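Local coordinates for protein globin (Geobacter sulfurreducens, PDB 2W31) that binds a heme through two axial histidines as the globin domain of a probably membrane-bound globin-coupled sensor, and probably binds oxygen, at residues D37-Y42 and N108-F113; P47-F52 and V96-H101; Y102-M107 and I141-M146. All coordinates share one frame; numbering follows the deposited sequence.

Interaction 1 of 3, residues D37-Y42 and N108-F113; sequences DQFYDY and NVVRQF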
# COMPACT_ATOMS: atom_id res chain seq x y z
N ASP A 37 -15.67 -1.02 13.15
CA ASP A 37 -16.98 -1.31 12.55
C ASP A 37 -16.86 -1.34 11.03
O ASP A 37 -17.38 -2.26 10.41
CB ASP A 37 -18.04 -0.26 12.94
CG ASP A 37 -18.50 -0.39 14.39
OD1 ASP A 37 -18.25 -1.44 15.03
OD2 ASP A 37 -19.09 0.60 14.89
N GLN A 38 -16.18 -0.35 10.45
CA GLN A 38 -16.06 -0.26 9.00
C GLN A 38 -15.23 -1.42 8.47
O GLN A 38 -15.61 -2.03 7.48
CB GLN A 38 -15.50 1.10 8.57
CG GLN A 38 -16.50 2.23 8.81
CD GLN A 38 -16.04 3.62 8.34
OE1 GLN A 38 -15.23 3.74 7.42
NE2 GLN A 38 -16.58 4.67 8.98
N PHE A 39 -14.12 -1.74 9.15
CA PHE A 39 -13.25 -2.85 8.78
C PHE A 39 -14.01 -4.17 8.81
O PHE A 39 -14.03 -4.92 7.80
CB PHE A 39 -12.03 -2.85 9.75
CG PHE A 39 -11.00 -3.89 9.46
CD1 PHE A 39 -9.91 -3.59 8.65
CD2 PHE A 39 -11.06 -5.15 10.06
CE1 PHE A 39 -8.91 -4.54 8.43
CE2 PHE A 39 -10.06 -6.11 9.84
CZ PHE A 39 -8.97 -5.79 9.02
N TYR A 40 -14.70 -4.43 9.93
CA TYR A 40 -15.46 -5.66 10.12
C TYR A 40 -16.60 -5.78 9.11
O TYR A 40 -16.74 -6.82 8.45
CB TYR A 40 -16.02 -5.68 11.53
CG TYR A 40 -16.33 -7.06 12.08
CD1 TYR A 40 -15.37 -7.79 12.78
CD2 TYR A 40 -17.59 -7.61 11.92
CE1 TYR A 40 -15.66 -9.05 13.32
CE2 TYR A 40 -17.90 -8.89 12.44
CZ TYR A 40 -16.92 -9.58 13.15
OH TYR A 40 -17.18 -10.82 13.68
N ASP A 41 -17.35 -4.70 8.93
CA ASP A 41 -18.47 -4.72 7.96
C ASP A 41 -18.02 -4.89 6.50
O ASP A 41 -18.72 -5.51 5.69
CB ASP A 41 -19.31 -3.45 8.09
CG ASP A 41 -20.09 -3.38 9.41
OD1 ASP A 41 -20.25 -4.43 10.08
OD2 ASP A 41 -20.53 -2.26 9.78
N TYR A 42 -16.86 -4.34 6.13
CA TYR A 42 -16.33 -4.53 4.79
C TYR A 42 -16.02 -6.03 4.54
O TYR A 42 -16.30 -6.56 3.46
CB TYR A 42 -15.04 -3.72 4.67
CG TYR A 42 -14.51 -3.47 3.28
CD1 TYR A 42 -14.65 -2.22 2.67
CD2 TYR A 42 -13.81 -4.46 2.59
CE1 TYR A 42 -14.10 -1.97 1.37
CE2 TYR A 42 -13.27 -4.22 1.28
CZ TYR A 42 -13.44 -2.98 0.69
OH TYR A 42 -12.88 -2.73 -0.54
N ASN A 108 -5.90 -1.82 2.29
CA ASN A 108 -6.50 -0.70 1.54
C ASN A 108 -7.64 -0.03 2.35
O ASN A 108 -7.74 1.22 2.38
CB ASN A 108 -7.00 -1.15 0.16
CG ASN A 108 -7.46 0.03 -0.69
OD1 ASN A 108 -8.66 0.33 -0.73
ND2 ASN A 108 -6.51 0.78 -1.26
N VAL A 109 -8.48 -0.86 3.00
CA VAL A 109 -9.55 -0.32 3.82
C VAL A 109 -8.97 0.60 4.94
O VAL A 109 -9.45 1.71 5.18
CB VAL A 109 -10.41 -1.44 4.45
CG1 VAL A 109 -11.52 -0.83 5.37
CG2 VAL A 109 -11.00 -2.32 3.36
N VAL A 110 -7.96 0.10 5.65
CA VAL A 110 -7.34 0.87 6.73
C VAL A 110 -6.70 2.15 6.18
O VAL A 110 -6.78 3.25 6.77
CB VAL A 110 -6.32 -0.00 7.48
CG1 VAL A 110 -5.59 0.76 8.56
CG2 VAL A 110 -7.01 -1.25 8.05
N ARG A 111 -6.04 2.02 5.03
CA ARG A 111 -5.34 3.15 4.45
C ARG A 111 -6.34 4.28 4.09
O ARG A 111 -6.12 5.44 4.40
CB ARG A 111 -4.63 2.64 3.20
CG ARG A 111 -3.70 3.57 2.62
CD ARG A 111 -3.29 3.02 1.21
NE ARG A 111 -2.75 1.65 1.17
CZ ARG A 111 -1.51 1.32 1.59
NH1 ARG A 111 -0.74 2.22 2.15
NH2 ARG A 111 -1.04 0.09 1.50
N GLN A 112 -7.47 3.93 3.46
CA GLN A 112 -8.41 4.97 3.01
C GLN A 112 -9.01 5.63 4.25
O GLN A 112 -9.18 6.85 4.29
CB GLN A 112 -9.53 4.34 2.16
CG GLN A 112 -9.00 3.50 0.97
CD GLN A 112 -8.66 4.31 -0.28
OE1 GLN A 112 -8.34 5.51 -0.20
NE2 GLN A 112 -8.71 3.65 -1.45
N PHE A 113 -9.30 4.82 5.28
CA PHE A 113 -9.94 5.34 6.49
C PHE A 113 -9.00 6.34 7.18
O PHE A 113 -9.43 7.45 7.61
CB PHE A 113 -10.23 4.18 7.44
CG PHE A 113 -10.93 4.59 8.74
CD1 PHE A 113 -12.33 4.64 8.85
CD2 PHE A 113 -10.15 4.93 9.86
CE1 PHE A 113 -12.94 5.03 10.05
CE2 PHE A 113 -10.77 5.30 11.08
CZ PHE A 113 -12.15 5.37 11.15
O HOH W 1 -11.22 -0.32 0.27
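Y42 and V109 meet in a helix-to-helix contact of the globin fold, where helix 32-44 lies against helix 100-121 with N-to-C directions 146° apart and short-segment axes 10.2 Å apart. The backbones come nearest at F39 and V109, their CA atoms 6.7 Å apart. V109 carries the centre: its CG2 sits over the middle of the Y42 ring, 3.4 Å from the centroid and 2° off the normal, a CH-pi contact nearly equidistant from all six ring carbons. CG anti to the backbone N (chi1 -164°) swings the Y42 ring across to helix 100-121, where its face lies over the methyl. On the heme side, F39 brings CD1 to 3.8 Å from V110 CG2, and its ring also meets that of H66, an axial heme ligand. F113 lies toward the other end, its ring edge facing the amide of Q38. Y42 OH takes the backbone O of H10 of the second subunit as its partner, and a water donates both to Y42 OH (3.0 Å) and to N108 OD1 (2.8 Å). Were Y42 replaced by an alanine, V109 CG2 would probably lose its aromatic cover, and the water and H10 O of the second subunit their hydroxyl partner. With no direct hydrogen bond between the segments, the contact rests on apolar and CH-pi packing, its polar margin left to water and the dimer partner.

Interaction 2 of 3, residues P47-F52 and V96-H101; sequences PETAEF and VGLNAH. With HEM (protoporphyrin IX containing Fe), chain C.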
# COMPACT_ATOMS: atom_id res chain seq x y z
N PRO A 47 -18.05 -12.67 0.60
CA PRO A 47 -18.28 -14.06 1.06
C PRO A 47 -17.04 -14.84 1.56
O PRO A 47 -17.08 -15.49 2.59
CB PRO A 47 -18.91 -14.74 -0.18
CG PRO A 47 -19.60 -13.61 -0.91
CD PRO A 47 -18.74 -12.38 -0.67
N GLU A 48 -15.92 -14.76 0.85
CA GLU A 48 -14.70 -15.48 1.25
C GLU A 48 -14.08 -15.08 2.64
O GLU A 48 -13.65 -15.93 3.44
CB GLU A 48 -13.66 -15.37 0.15
CG GLU A 48 -14.03 -16.07 -1.17
CD GLU A 48 -14.83 -15.18 -2.14
OE1 GLU A 48 -15.48 -14.19 -1.73
OE2 GLU A 48 -14.82 -15.50 -3.36
N THR A 49 -14.03 -13.79 2.92
CA THR A 49 -13.60 -13.33 4.25
C THR A 49 -14.76 -13.49 5.25
O THR A 49 -14.50 -13.73 6.42
CB THR A 49 -13.11 -11.89 4.23
OG1 THR A 49 -14.06 -11.06 3.53
CG2 THR A 49 -11.77 -11.82 3.53
N ALA A 50 -16.00 -13.36 4.80
CA ALA A 50 -17.16 -13.48 5.68
C ALA A 50 -17.17 -14.86 6.36
O ALA A 50 -17.64 -14.99 7.51
CB ALA A 50 -18.47 -13.21 4.93
N GLU A 51 -16.68 -15.88 5.66
CA GLU A 51 -16.53 -17.21 6.24
C GLU A 51 -15.81 -17.21 7.58
O GLU A 51 -16.26 -17.82 8.54
CB GLU A 51 -15.82 -18.19 5.30
CG GLU A 51 -16.63 -18.67 4.13
CD GLU A 51 -17.96 -19.33 4.56
OE1 GLU A 51 -17.98 -20.30 5.37
OE2 GLU A 51 -19.00 -18.86 4.07
N PHE A 52 -14.70 -16.48 7.66
CA PHE A 52 -13.85 -16.53 8.84
C PHE A 52 -14.46 -15.85 10.01
O PHE A 52 -13.93 -15.96 11.11
CB PHE A 52 -12.48 -15.84 8.57
CG PHE A 52 -11.61 -16.60 7.62
CD1 PHE A 52 -10.71 -17.56 8.10
CD2 PHE A 52 -11.74 -16.41 6.25
CE1 PHE A 52 -9.92 -18.29 7.21
CE2 PHE A 52 -10.94 -17.14 5.34
CZ PHE A 52 -10.04 -18.10 5.83
N VAL A 96 -4.64 -20.12 9.46
CA VAL A 96 -6.11 -20.31 9.35
C VAL A 96 -6.63 -20.45 7.90
O VAL A 96 -7.83 -20.70 7.69
CB VAL A 96 -6.92 -19.22 10.08
CG1 VAL A 96 -6.55 -19.21 11.55
CG2 VAL A 96 -6.75 -17.83 9.42
N GLY A 97 -5.74 -20.27 6.93
CA GLY A 97 -6.09 -20.52 5.54
C GLY A 97 -6.59 -19.30 4.79
O GLY A 97 -7.19 -19.42 3.73
N LEU A 98 -6.32 -18.11 5.33
CA LEU A 98 -6.69 -16.87 4.65
C LEU A 98 -5.72 -16.58 3.46
O LEU A 98 -4.49 -16.54 3.63
CB LEU A 98 -6.68 -15.73 5.65
CG LEU A 98 -7.13 -14.37 5.10
CD1 LEU A 98 -8.62 -14.39 4.72
CD2 LEU A 98 -6.79 -13.26 6.11
N ASN A 99 -6.27 -16.37 2.27
CA ASN A 99 -5.40 -16.03 1.13
C ASN A 99 -4.79 -14.63 1.37
O ASN A 99 -5.49 -13.70 1.80
CB ASN A 99 -6.18 -16.06 -0.20
CG ASN A 99 -5.27 -15.97 -1.44
OD1 ASN A 99 -4.67 -14.94 -1.73
ND2 ASN A 99 -5.19 -17.06 -2.19
N ALA A 100 -3.50 -14.49 1.07
CA ALA A 100 -2.77 -13.22 1.27
C ALA A 100 -3.48 -12.05 0.55
O ALA A 100 -3.40 -10.88 1.00
CB ALA A 100 -1.35 -13.33 0.74
N HIS A 101 -4.12 -12.30 -0.59
CA HIS A 101 -4.87 -11.24 -1.31
C HIS A 101 -5.77 -10.44 -0.37
O HIS A 101 -5.90 -9.22 -0.51
CB HIS A 101 -5.70 -11.87 -2.45
CG HIS A 101 -6.86 -11.05 -2.95
ND1 HIS A 101 -6.74 -9.81 -3.59
CD2 HIS A 101 -8.19 -11.33 -2.94
CE1 HIS A 101 -7.95 -9.39 -3.93
NE2 HIS A 101 -8.85 -10.29 -3.52
CHA HEM C . -5.84 -12.61 13.66
CHB HEM C . -4.29 -8.28 12.21
CHC HEM C . -6.56 -9.00 7.99
CHD HEM C . -9.06 -12.61 10.01
C1A HEM C . -5.20 -11.39 13.64
C2A HEM C . -4.35 -10.85 14.68
C3A HEM C . -3.94 -9.64 14.30
C4A HEM C . -4.51 -9.40 12.98
CMA HEM C . -3.02 -8.65 15.05
CAA HEM C . -3.99 -11.58 16.01
CBA HEM C . -2.92 -12.60 15.59
CGA HEM C . -2.10 -13.18 16.72
O1A HEM C . -1.28 -12.45 17.34
O2A HEM C . -2.28 -14.40 17.00
C1B HEM C . -4.65 -8.17 10.88
C2B HEM C . -4.19 -7.16 9.93
C3B HEM C . -4.81 -7.35 8.77
C4B HEM C . -5.73 -8.47 8.94
CMB HEM C . -3.14 -6.10 10.32
CAB HEM C . -4.69 -6.56 7.47
CBB HEM C . -4.62 -5.21 7.47
C1C HEM C . -7.49 -9.99 8.19
C2C HEM C . -8.54 -10.37 7.28
C3C HEM C . -9.26 -11.34 7.85
C4C HEM C . -8.66 -11.62 9.14
CMC HEM C . -8.81 -9.76 5.90
CAC HEM C . -10.48 -12.05 7.23
CBC HEM C . -11.66 -12.17 7.84
C1D HEM C . -8.34 -13.02 11.10
C2D HEM C . -8.57 -14.27 11.84
C3D HEM C . -7.57 -14.29 12.97
C4D HEM C . -6.84 -13.03 12.84
CMD HEM C . -9.60 -15.35 11.49
CAD HEM C . -7.38 -15.36 14.08
CBD HEM C . -6.62 -16.58 13.58
CGD HEM C . -6.80 -17.68 14.60
O1D HEM C . -7.95 -18.12 14.87
O2D HEM C . -5.77 -18.14 15.15
NA HEM C . -5.30 -10.48 12.61
NB HEM C . -5.58 -8.95 10.24
NC HEM C . -7.58 -10.77 9.34
ND HEM C . -7.32 -12.34 11.73
FE HEM C . -6.46 -10.62 10.97
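The ring of F52 meets V96, G97 and L98 together, and its orientation sets the contact. Its edge is turned to the backbone, with CE1 3.2 Å from V96 O, near the ring plane, so that aromatic C-H rather than the pi cloud faces the carbonyl. CG of F52 lies anti to its carbonyl carbon (chi1 -69°), which places the ring against the 96-101 segment. There CE1 also meets V96 CG2 at 3.9 Å, while on the other edge carbon CE2 stands 3.7 Å from L98 CD1, both methyls approaching at a slant. L98 divides its branches: CD1 goes to F52, and CD2 lies 3.6 Å from HEM C2C, against the porphyrin. V96 divides likewise, with CG1 close to the propionate carbon HEM CBD. T49 comes in behind, CG2 4.2 Å from L98 CD1, and its backbone O is 3.5 Å from HEM CBC. G97 has positive phi and closes a Schellman motif after helix 80-96; N99 then N-caps helix 100-121, its OD1 accepting from H101 N at 2.9 Å. This is one wall of a globin heme pocket, where the turn following the helix of the axial ligand H93 meets short helix 47-50.

Interaction 3 of 3, residues Y102-M107 and I141-M146; sequences YVNVAM and INLDIM. With HEM (protoporphyrin IX containing Fe), chain C.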
# COMPACT_ATOMS: atom_id res chain seq x y z
N TYR A 102 -6.41 -11.11 0.59
CA TYR A 102 -7.36 -10.42 1.48
C TYR A 102 -6.66 -9.55 2.51
O TYR A 102 -7.24 -8.57 2.98
CB TYR A 102 -8.34 -11.41 2.13
CG TYR A 102 -9.18 -12.08 1.07
CD1 TYR A 102 -10.15 -11.34 0.34
CD2 TYR A 102 -8.97 -13.42 0.72
CE1 TYR A 102 -10.90 -11.93 -0.67
CE2 TYR A 102 -9.72 -14.03 -0.31
CZ TYR A 102 -10.69 -13.27 -1.00
OH TYR A 102 -11.45 -13.84 -2.03
N VAL A 103 -5.38 -9.86 2.81
CA VAL A 103 -4.56 -8.98 3.65
C VAL A 103 -4.31 -7.66 2.88
O VAL A 103 -4.46 -6.55 3.44
CB VAL A 103 -3.22 -9.66 4.13
CG1 VAL A 103 -2.32 -8.67 4.89
CG2 VAL A 103 -3.54 -10.85 5.06
N ASN A 104 -3.93 -7.78 1.61
CA ASN A 104 -3.80 -6.55 0.80
C ASN A 104 -5.11 -5.76 0.72
O ASN A 104 -5.12 -4.50 0.83
CB ASN A 104 -3.28 -6.87 -0.61
CG ASN A 104 -1.81 -7.37 -0.62
OD1 ASN A 104 -0.85 -6.63 -1.01
ND2 ASN A 104 -1.64 -8.63 -0.29
N VAL A 105 -6.21 -6.48 0.54
CA VAL A 105 -7.53 -5.86 0.47
C VAL A 105 -7.85 -5.12 1.76
O VAL A 105 -8.29 -3.96 1.74
CB VAL A 105 -8.63 -6.90 0.20
CG1 VAL A 105 -10.01 -6.28 0.40
CG2 VAL A 105 -8.50 -7.47 -1.20
N ALA A 106 -7.63 -5.78 2.89
CA ALA A 106 -7.93 -5.20 4.20
C ALA A 106 -7.09 -3.95 4.45
O ALA A 106 -7.55 -3.00 5.09
CB ALA A 106 -7.72 -6.22 5.30
N MET A 107 -5.85 -3.97 3.96
CA MET A 107 -4.91 -2.89 4.23
C MET A 107 -5.27 -1.63 3.45
O MET A 107 -4.99 -0.52 3.88
CB MET A 107 -3.49 -3.33 3.89
CG MET A 107 -2.41 -2.38 4.38
SD MET A 107 -2.42 -2.17 6.17
CE MET A 107 -1.48 -3.61 6.68
N ILE A 141 5.00 -0.78 5.72
CA ILE A 141 5.89 -1.67 6.48
C ILE A 141 5.10 -2.85 7.04
O ILE A 141 5.54 -4.01 6.90
CB ILE A 141 6.63 -0.89 7.61
CG1 ILE A 141 7.67 0.05 6.98
CG2 ILE A 141 7.25 -1.87 8.67
CD1 ILE A 141 8.26 1.15 7.91
N ASN A 142 3.92 -2.59 7.61
CA ASN A 142 3.07 -3.69 8.12
C ASN A 142 2.72 -4.70 7.02
O ASN A 142 2.85 -5.91 7.19
CB ASN A 142 1.82 -3.12 8.79
CG ASN A 142 2.05 -2.74 10.26
OD1 ASN A 142 1.48 -3.38 11.16
ND2 ASN A 142 2.89 -1.74 10.50
N LEU A 143 2.27 -4.18 5.88
CA LEU A 143 1.88 -5.05 4.77
C LEU A 143 3.09 -5.83 4.23
O LEU A 143 2.97 -7.03 3.87
CB LEU A 143 1.28 -4.16 3.66
CG LEU A 143 0.82 -4.90 2.39
CD1 LEU A 143 -0.24 -5.97 2.69
CD2 LEU A 143 0.28 -3.88 1.38
N ASP A 144 4.25 -5.20 4.21
CA ASP A 144 5.49 -5.81 3.70
C ASP A 144 5.83 -7.03 4.58
O ASP A 144 6.01 -8.17 4.09
CB ASP A 144 6.58 -4.73 3.75
CG ASP A 144 7.97 -5.17 3.21
OD1 ASP A 144 8.24 -6.41 2.99
OD2 ASP A 144 8.81 -4.25 3.02
N ILE A 145 5.88 -6.83 5.89
CA ILE A 145 6.30 -7.91 6.80
C ILE A 145 5.27 -9.05 6.82
O ILE A 145 5.63 -10.24 6.80
CB ILE A 145 6.55 -7.35 8.23
CG1 ILE A 145 7.79 -6.46 8.26
CG2 ILE A 145 6.68 -8.52 9.23
CD1 ILE A 145 7.79 -5.39 9.35
N MET A 146 3.99 -8.69 6.81
CA MET A 146 2.92 -9.70 6.76
C MET A 146 2.99 -10.51 5.46
O MET A 146 2.79 -11.76 5.48
CB MET A 146 1.54 -9.06 6.93
CG MET A 146 1.26 -8.55 8.35
SD MET A 146 -0.40 -7.94 8.57
CE MET A 146 -1.43 -9.41 8.50
CHA HEM C . -5.84 -12.61 13.66
CHB HEM C . -4.29 -8.28 12.21
CHC HEM C . -6.56 -9.00 7.99
CHD HEM C . -9.06 -12.61 10.01
C1A HEM C . -5.20 -11.39 13.64
C2A HEM C . -4.35 -10.85 14.68
C3A HEM C . -3.94 -9.64 14.30
C4A HEM C . -4.51 -9.40 12.98
CMA HEM C . -3.02 -8.65 15.05
CAA HEM C . -3.99 -11.58 16.01
CBA HEM C . -2.92 -12.60 15.59
CGA HEM C . -2.10 -13.18 16.72
O1A HEM C . -1.28 -12.45 17.34
O2A HEM C . -2.28 -14.40 17.00
C1B HEM C . -4.65 -8.17 10.88
C2B HEM C . -4.19 -7.16 9.93
C3B HEM C . -4.81 -7.35 8.77
C4B HEM C . -5.73 -8.47 8.94
CMB HEM C . -3.14 -6.10 10.32
CAB HEM C . -4.69 -6.56 7.47
CBB HEM C . -4.62 -5.21 7.47
C1C HEM C . -7.49 -9.99 8.19
C2C HEM C . -8.54 -10.37 7.28
C3C HEM C . -9.26 -11.34 7.85
C4C HEM C . -8.66 -11.62 9.14
CMC HEM C . -8.81 -9.76 5.90
CAC HEM C . -10.48 -12.05 7.23
CBC HEM C . -11.66 -12.17 7.84
C1D HEM C . -8.34 -13.02 11.10
C2D HEM C . -8.57 -14.27 11.84
C3D HEM C . -7.57 -14.29 12.97
C4D HEM C . -6.84 -13.03 12.84
CMD HEM C . -9.60 -15.35 11.49
CAD HEM C . -7.38 -15.36 14.08
CBD HEM C . -6.62 -16.58 13.58
CGD HEM C . -6.80 -17.68 14.60
O1D HEM C . -7.95 -18.12 14.87
O2D HEM C . -5.77 -18.14 15.15
NA HEM C . -5.30 -10.48 12.61
NB HEM C . -5.58 -8.95 10.24
NC HEM C . -7.58 -10.77 9.34
ND HEM C . -7.32 -12.34 11.73
FE HEM C . -6.46 -10.62 10.97
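The heme pocket of the globin fold is lined here by two antiparallel helices, V103 and M107 of helix 100-121 packing on M146 and L143 of helix 125-151 in a buried contact. The short-segment axes run at 172° and come within 10.7 Å, with N104 and L143 nearest along the backbones. L143 fills the centre of the interface. With CG anti to the backbone N (chi1 180°), the isobutyl group reaches across to N104, and both methyls lie against its amide, CD1 and CD2 each 3.8 Å from N104 OD1, the two side chains crossing at about a right angle. N104 ND2 meanwhile is held by the backbone O of A100, one turn back in the same helix. M107 slides past L143 in the opposite sense. Bent at chi2 and chi3, its chain curls so that CE touches N142 CB at 3.9 Å and also lies 3.6 Å from the vinyl carbon HEM CBB. N142 is fixed by polar partners elsewhere: W69 NE1 gives to its OD1, and its ND2 reaches I138 O and the hydroxyl of Y82. Since L143 also packs on L143 of the second subunit, this helix pair is shared between heme pocket and dimer interface. At the other end M146 does double duty, its SD 3.7 Å from HEM CMB and its CE 3.8 Å from V103 CG1.

Overall arrangement
After three short helices at the N terminus the chain enters helix 32-44, whose 37-42 segment later meets helix 100-121; interaction 1 closes that loop at 108-113. Within it lies the smaller loop of interaction 2, opened at 47-52 and shut at 96-101, enclosing helices 62-72 and 80-96 with the two axial histidines. Interaction 3 opens at 102-107, after interaction 2 has closed, and ends on helix 125-151, so it crosses interaction 1. All three use helix 100-121, and packing of F39 on A106 and of T49 on Y102 joins neighbouring contacts. Interactions 2 and 3 line the heme, and F39 of interaction 1 comes within about 4 Å of it (nearest atoms); all three reach the second subunit.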